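Local coordinates for 16L protein (PDB 6TQP) that probably inhibits apoptosis of the infected host cell as a poxviral Bcl-2-like protein of the M11L family, at residues Phe22-Ile30 with Ile106-Gly117. Residues are numbered along the deposited sequence; the frame is centred on the assembly and turned at random.
Sequences FYINEKALI and ISMIVEMNGYKG
A28 and V110 meet near the C-terminal end of helix 12-27, beside helix 96-113: A28 CB presses on V110 CG1 at 3.3 Å, tighter than an ordinary van der Waals contact. One turn earlier I24 packs against I106, S107 and V110. Its CD1 lies 3.6 Å from I106 CG2, the two side chains crossing at about a right angle, while its CG2 branch, anti to the backbone N, faces V110 CG2. S107 OG, hydrogen-bonded to I103 O, packs against I24 CD1 and Y23 CE2 inside the contact. Beyond the helix ends, I30 CD1 comes within 3.5 Å of Y115 CE2 and abuts the K116-G117 peptide; G117 N sits 3.4 Å above the centre of the Y115 ring. The ring also touches M122, S123 and I126 of helix 120-134.

Two polar links accompany this apolar seam. The bent K27 chain sets CG above one face of the Y23 ring, offset toward its rim, and brings NZ to 3.8 Å from E111 OE2, a long salt bridge. K116, bent at chi2 (-73°), reaches back so that NZ donates to A28 O at 3.1 Å, tilted 27° from the carbonyl plane. This bond ties the loop to the C-terminal end of helix 12-27, where L29 forms a Schellman motif.

The axes of segments 22-27 and 106-113 approach to 9.3 Å at their closest, a pair running in the same general direction and crossing at -34° within the all-helical Bcl-2-like bundle of this M11L-family protein.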
ATOM      1  N   PHE A  22      -4.837   6.151   7.244  1.00 36.10           N
ATOM      2  CA  PHE A  22      -4.791   7.606   7.193  1.00 35.04           C
ATOM      3  C   PHE A  22      -4.245   8.085   5.855  1.00 36.49           C
ATOM      4  O   PHE A  22      -4.808   8.989   5.222  1.00 33.88           O
ATOM      5  CB  PHE A  22      -3.934   8.123   8.343  1.00 30.94           C
ATOM      6  CG  PHE A  22      -3.897   9.622   8.445  1.00 33.23           C
ATOM      7  CD1 PHE A  22      -3.008  10.357   7.679  1.00 36.53           C
ATOM      8  CD2 PHE A  22      -4.740  10.290   9.317  1.00 36.43           C
ATOM      9  CE1 PHE A  22      -2.964  11.739   7.773  1.00 34.96           C
ATOM     10  CE2 PHE A  22      -4.706  11.673   9.417  1.00 35.55           C
ATOM     11  CZ  PHE A  22      -3.821  12.400   8.643  1.00 35.10           C
ATOM     12  N   TYR A  23      -3.150   7.473   5.398  1.00 31.95           N
ATOM     13  CA  TYR A  23      -2.514   7.895   4.153  1.00 29.93           C
ATOM     14  C   TYR A  23      -3.444   7.693   2.964  1.00 35.41           C
ATOM     15  O   TYR A  23      -3.649   8.606   2.149  1.00 37.86           O
ATOM     16  CB  TYR A  23      -1.211   7.116   3.950  1.00 29.32           C
ATOM     17  CG  TYR A  23      -0.492   7.501   2.676  1.00 32.54           C
ATOM     18  CD1 TYR A  23      -0.067   8.811   2.464  1.00 49.17           C
ATOM     19  CD2 TYR A  23      -0.263   6.572   1.678  1.00 35.40           C
ATOM     20  CE1 TYR A  23       0.583   9.171   1.297  1.00 41.00           C
ATOM     21  CE2 TYR A  23       0.387   6.922   0.510  1.00 34.42           C
ATOM     22  CZ  TYR A  23       0.817   8.215   0.326  1.00 39.42           C
ATOM     23  OH  TYR A  23       1.455   8.541  -0.849  1.00 44.02           O
ATOM     24  N   ILE A  24      -4.011   6.493   2.840  1.00 30.06           N
ATOM     25  CA  ILE A  24      -4.928   6.210   1.740  1.00 29.85           C
ATOM     26  C   ILE A  24      -6.099   7.188   1.752  1.00 36.74           C
ATOM     27  O   ILE A  24      -6.491   7.715   0.704  1.00 42.41           O
ATOM     28  CB  ILE A  24      -5.397   4.744   1.814  1.00 31.13           C
ATOM     29  CG1 ILE A  24      -4.206   3.792   1.616  1.00 25.47           C
ATOM     30  CG2 ILE A  24      -6.484   4.461   0.772  1.00 35.86           C
ATOM     31  CD1 ILE A  24      -3.463   3.935   0.295  1.00 36.15           C
ATOM     32  N   ASN A  25      -6.675   7.455   2.930  1.00 41.31           N
ATOM     33  CA  ASN A  25      -7.772   8.417   2.994  1.00 44.20           C
ATOM     34  C   ASN A  25      -7.307   9.802   2.567  1.00 41.43           C
ATOM     35  O   ASN A  25      -8.050  10.540   1.908  1.00 48.94           O
ATOM     36  CB  ASN A  25      -8.368   8.470   4.403  1.00 44.43           C
ATOM     37  CG  ASN A  25      -9.153   7.220   4.757  1.00 50.63           C
ATOM     38  OD1 ASN A  25      -9.585   6.467   3.878  1.00 59.88           O
ATOM     39  ND2 ASN A  25      -9.345   6.992   6.049  1.00 51.83           N
ATOM     40  N   GLU A  26      -6.080  10.173   2.931  1.00 42.33           N
ATOM     41  CA  GLU A  26      -5.542  11.465   2.527  1.00 46.65           C
ATOM     42  C   GLU A  26      -5.411  11.555   1.008  1.00 63.68           C
ATOM     43  O   GLU A  26      -5.676  12.608   0.413  1.00 49.58           O
ATOM     44  CB  GLU A  26      -4.198  11.701   3.223  1.00 47.54           C
ATOM     45  CG  GLU A  26      -3.422  12.918   2.729  1.00 53.74           C
ATOM     46  CD  GLU A  26      -2.253  13.278   3.642  1.00 58.66           C
ATOM     47  OE1 GLU A  26      -2.485  13.519   4.846  1.00 81.29           O
ATOM     48  OE2 GLU A  26      -1.104  13.323   3.157  1.00 72.40           O
ATOM     49  N   LYS A  27      -5.017  10.456   0.361  1.00 60.55           N
ATOM     50  CA  LYS A  27      -4.913  10.433  -1.095  1.00 51.70           C
ATOM     51  C   LYS A  27      -6.272  10.320  -1.771  1.00 57.49           C
ATOM     52  O   LYS A  27      -6.416  10.745  -2.921  1.00 56.89           O
ATOM     53  CB  LYS A  27      -4.010   9.272  -1.536  1.00 56.27           C
ATOM     54  CG  LYS A  27      -2.519   9.524  -1.306  1.00 50.58           C
ATOM     55  CD  LYS A  27      -2.079  10.791  -2.020  1.00 51.94           C
ATOM     56  CE  LYS A  27      -0.647  10.743  -2.520  1.00 83.61           C
ATOM     57  NZ  LYS A  27      -0.616  10.919  -3.997  1.00 85.01           N
ATOM     58  N   ALA A  28      -7.262   9.753  -1.084  1.00 56.81           N
ATOM     59  CA  ALA A  28      -8.638   9.775  -1.551  1.00 49.61           C
ATOM     60  C   ALA A  28      -9.279  11.144  -1.393  1.00 49.05           C
ATOM     61  O   ALA A  28     -10.410  11.333  -1.853  1.00 55.97           O
ATOM     62  CB  ALA A  28      -9.487   8.768  -0.776  1.00 51.03           C
ATOM     63  N   LEU A  29      -8.602  12.083  -0.728  1.00 59.82           N
ATOM     64  CA  LEU A  29      -9.195  13.372  -0.379  1.00 65.90           C
ATOM     65  C   LEU A  29     -10.443  13.165   0.471  1.00 62.55           C
ATOM     66  O   LEU A  29     -11.443  13.871   0.334  1.00 56.61           O
ATOM     67  CB  LEU A  29      -9.501  14.192  -1.634  1.00 55.32           C
ATOM     68  CG  LEU A  29      -8.251  14.407  -2.493  1.00 58.60           C
ATOM     69  CD1 LEU A  29      -8.614  14.819  -3.912  1.00 80.86           C
ATOM     70  CD2 LEU A  29      -7.327  15.438  -1.838  1.00 65.27           C
ATOM     71  N   ILE A  30     -10.373  12.175   1.350  1.00 47.99           N
ATOM     72  CA  ILE A  30     -11.425  11.870   2.310  1.00 56.98           C
ATOM     73  C   ILE A  30     -11.101  12.573   3.618  1.00 50.20           C
ATOM     74  O   ILE A  30      -9.946  12.575   4.063  1.00 51.06           O
ATOM     75  CB  ILE A  30     -11.545  10.346   2.513  1.00 54.25           C
ATOM     76  CG1 ILE A  30     -12.261   9.702   1.323  1.00 63.61           C
ATOM     77  CG2 ILE A  30     -12.264  10.014   3.822  1.00 74.57           C
ATOM     78  CD1 ILE A  30     -12.189   8.200   1.313  1.00 66.82           C
ATOM     79  N   ILE A 106      -2.629   0.881  -3.909  1.00 25.08           N
ATOM     80  CA  ILE A 106      -3.938   1.191  -3.322  1.00 25.59           C
ATOM     81  C   ILE A 106      -4.284   2.650  -3.556  1.00 28.61           C
ATOM     82  O   ILE A 106      -5.432   2.985  -3.881  1.00 26.95           O
ATOM     83  CB  ILE A 106      -3.949   0.856  -1.817  1.00 29.31           C
ATOM     84  CG1 ILE A 106      -3.655  -0.622  -1.577  1.00 37.31           C
ATOM     85  CG2 ILE A 106      -5.305   1.187  -1.165  1.00 30.65           C
ATOM     86  CD1 ILE A 106      -3.191  -0.882  -0.198  1.00 67.50           C
ATOM     87  N   SER A 107      -3.304   3.544  -3.405  1.00 34.40           N
ATOM     88  CA  SER A 107      -3.571   4.963  -3.661  1.00 32.56           C
ATOM     89  C   SER A 107      -4.112   5.168  -5.066  1.00 38.51           C
ATOM     90  O   SER A 107      -5.094   5.895  -5.271  1.00 35.49           O
ATOM     91  CB  SER A 107      -2.300   5.789  -3.466  1.00 37.40           C
ATOM     92  OG  SER A 107      -1.894   5.748  -2.116  1.00 45.82           O
ATOM     93  N   MET A 108      -3.480   4.533  -6.054  1.00 34.45           N
ATOM     94  CA  MET A 108      -3.970   4.661  -7.420  1.00 36.15           C
ATOM     95  C   MET A 108      -5.355   4.048  -7.575  1.00 36.25           C
ATOM     96  O   MET A 108      -6.216   4.629  -8.242  1.00 39.10           O
ATOM     97  CB  MET A 108      -3.010   4.008  -8.401  1.00 35.23           C
ATOM     98  CG  MET A 108      -3.510   4.108  -9.835  1.00 40.81           C
ATOM     99  SD  MET A 108      -2.355   3.367 -10.986  1.00 37.95           S
ATOM    100  CE  MET A 108      -1.123   4.667 -10.924  1.00 32.54           C
ATOM    101  N   ILE A 109      -5.583   2.864  -7.000  1.00 33.61           N
ATOM    102  CA  ILE A 109      -6.904   2.238  -7.105  1.00 36.18           C
ATOM    103  C   ILE A 109      -7.969   3.207  -6.628  1.00 37.19           C
ATOM    104  O   ILE A 109      -8.992   3.420  -7.290  1.00 40.16           O
ATOM    105  CB  ILE A 109      -6.946   0.922  -6.307  1.00 35.21           C
ATOM    106  CG1 ILE A 109      -5.979  -0.089  -6.918  1.00 32.30           C
ATOM    107  CG2 ILE A 109      -8.372   0.330  -6.307  1.00 36.42           C
ATOM    108  CD1 ILE A 109      -5.826  -1.369  -6.121  1.00 36.11           C
ATOM    109  N   VAL A 110      -7.724   3.828  -5.475  1.00 31.35           N
ATOM    110  CA  VAL A 110      -8.690   4.749  -4.889  1.00 38.81           C
ATOM    111  C   VAL A 110      -8.871   5.969  -5.781  1.00 44.28           C
ATOM    112  O   VAL A 110      -9.996   6.449  -5.993  1.00 41.18           O
ATOM    113  CB  VAL A 110      -8.223   5.123  -3.471  1.00 51.15           C
ATOM    114  CG1 VAL A 110      -8.769   6.443  -3.023  1.00 86.99           C
ATOM    115  CG2 VAL A 110      -8.610   4.013  -2.483  1.00 42.05           C
ATOM    116  N   GLU A 111      -7.767   6.497  -6.316  1.00 40.27           N
ATOM    117  CA  GLU A 111      -7.862   7.661  -7.193  1.00 43.31           C
ATOM    118  C   GLU A 111      -8.585   7.324  -8.491  1.00 51.55           C
ATOM    119  O   GLU A 111      -9.258   8.187  -9.064  1.00 55.23           O
ATOM    120  CB  GLU A 111      -6.466   8.213  -7.483  1.00 49.12           C
ATOM    121  CG  GLU A 111      -5.812   8.892  -6.275  1.00 81.95           C
ATOM    122  CD  GLU A 111      -4.431   9.447  -6.583  1.00 96.00           C
ATOM    123  OE1 GLU A 111      -3.889   9.141  -7.666  1.00 87.83           O
ATOM    124  OE2 GLU A 111      -3.891  10.194  -5.739  1.00 80.91           O
ATOM    125  N   MET A 112      -8.471   6.082  -8.964  1.00 50.85           N
ATOM    126  CA  MET A 112      -9.138   5.696 -10.206  1.00 49.89           C
ATOM    127  C   MET A 112     -10.624   5.432  -9.992  1.00 56.07           C
ATOM    128  O   MET A 112     -11.466   6.021 -10.676  1.00 55.12           O
ATOM    129  CB  MET A 112      -8.464   4.462 -10.801  1.00 48.80           C
ATOM    130  CG  MET A 112      -7.160   4.772 -11.480  1.00 53.74           C
ATOM    131  SD  MET A 112      -6.421   3.319 -12.220  1.00 52.86           S
ATOM    132  CE  MET A 112      -5.094   4.071 -13.166  1.00 75.09           C
ATOM    133  N   ASN A 113     -10.968   4.546  -9.058  1.00 57.81           N
ATOM    134  CA  ASN A 113     -12.355   4.131  -8.889  1.00 50.27           C
ATOM    135  C   ASN A 113     -13.197   5.140  -8.094  1.00 49.81           C
ATOM    136  O   ASN A 113     -14.345   4.833  -7.758  1.00 55.40           O
ATOM    137  CB  ASN A 113     -12.413   2.731  -8.243  1.00 49.82           C
ATOM    138  CG  ASN A 113     -12.053   2.730  -6.765  1.00 57.44           C
ATOM    139  OD1 ASN A 113     -11.935   3.777  -6.133  1.00 58.05           O
ATOM    140  ND2 ASN A 113     -11.898   1.532  -6.203  1.00 53.11           N
ATOM    141  N   GLY A 114     -12.671   6.329  -7.799  1.00 52.09           N
ATOM    142  CA  GLY A 114     -13.463   7.369  -7.163  1.00 55.29           C
ATOM    143  C   GLY A 114     -13.903   7.072  -5.746  1.00 55.33           C
ATOM    144  O   GLY A 114     -14.927   7.588  -5.302  1.00 50.16           O
ATOM    145  N   TYR A 115     -13.153   6.260  -5.016  1.00 46.23           N
ATOM    146  CA  TYR A 115     -13.546   5.931  -3.655  1.00 47.94           C
ATOM    147  C   TYR A 115     -13.584   7.191  -2.801  1.00 49.45           C
ATOM    148  O   TYR A 115     -12.640   7.983  -2.801  1.00 43.50           O
ATOM    149  CB  TYR A 115     -12.572   4.919  -3.062  1.00 45.38           C
ATOM    150  CG  TYR A 115     -12.811   4.607  -1.605  1.00 41.01           C
ATOM    151  CD1 TYR A 115     -13.914   3.868  -1.205  1.00 39.22           C
ATOM    152  CD2 TYR A 115     -11.909   5.017  -0.630  1.00 45.56           C
ATOM    153  CE1 TYR A 115     -14.130   3.568   0.135  1.00 49.77           C
ATOM    154  CE2 TYR A 115     -12.114   4.718   0.708  1.00 44.13           C
ATOM    155  CZ  TYR A 115     -13.223   3.994   1.083  1.00 46.62           C
ATOM    156  OH  TYR A 115     -13.420   3.700   2.411  1.00 44.41           O
ATOM    157  N   LYS A 116     -14.682   7.371  -2.064  1.00 46.69           N
ATOM    158  CA  LYS A 116     -14.826   8.526  -1.188  1.00 45.98           C
ATOM    159  C   LYS A 116     -15.295   8.154   0.215  1.00 55.35           C
ATOM    160  O   LYS A 116     -15.702   9.042   0.971  1.00 55.69           O
ATOM    161  CB  LYS A 116     -15.793   9.544  -1.808  1.00 48.86           C
ATOM    162  CG  LYS A 116     -15.280  10.181  -3.089  1.00 58.62           C
ATOM    163  CD  LYS A 116     -14.158  11.179  -2.821  1.00 70.17           C
ATOM    164  CE  LYS A 116     -13.189  11.241  -3.988  1.00 78.16           C
ATOM    165  NZ  LYS A 116     -12.375  12.486  -3.981  1.00 99.55           N
ATOM    166  N   GLY A 117     -15.236   6.877   0.593  1.00 61.89           N
ATOM    167  CA  GLY A 117     -15.576   6.440   1.932  1.00 54.53           C
ATOM    168  C   GLY A 117     -16.888   5.693   2.046  1.00 64.75           C
ATOM    169  O   GLY A 117     -17.112   5.014   3.060  1.00 68.17           O
TER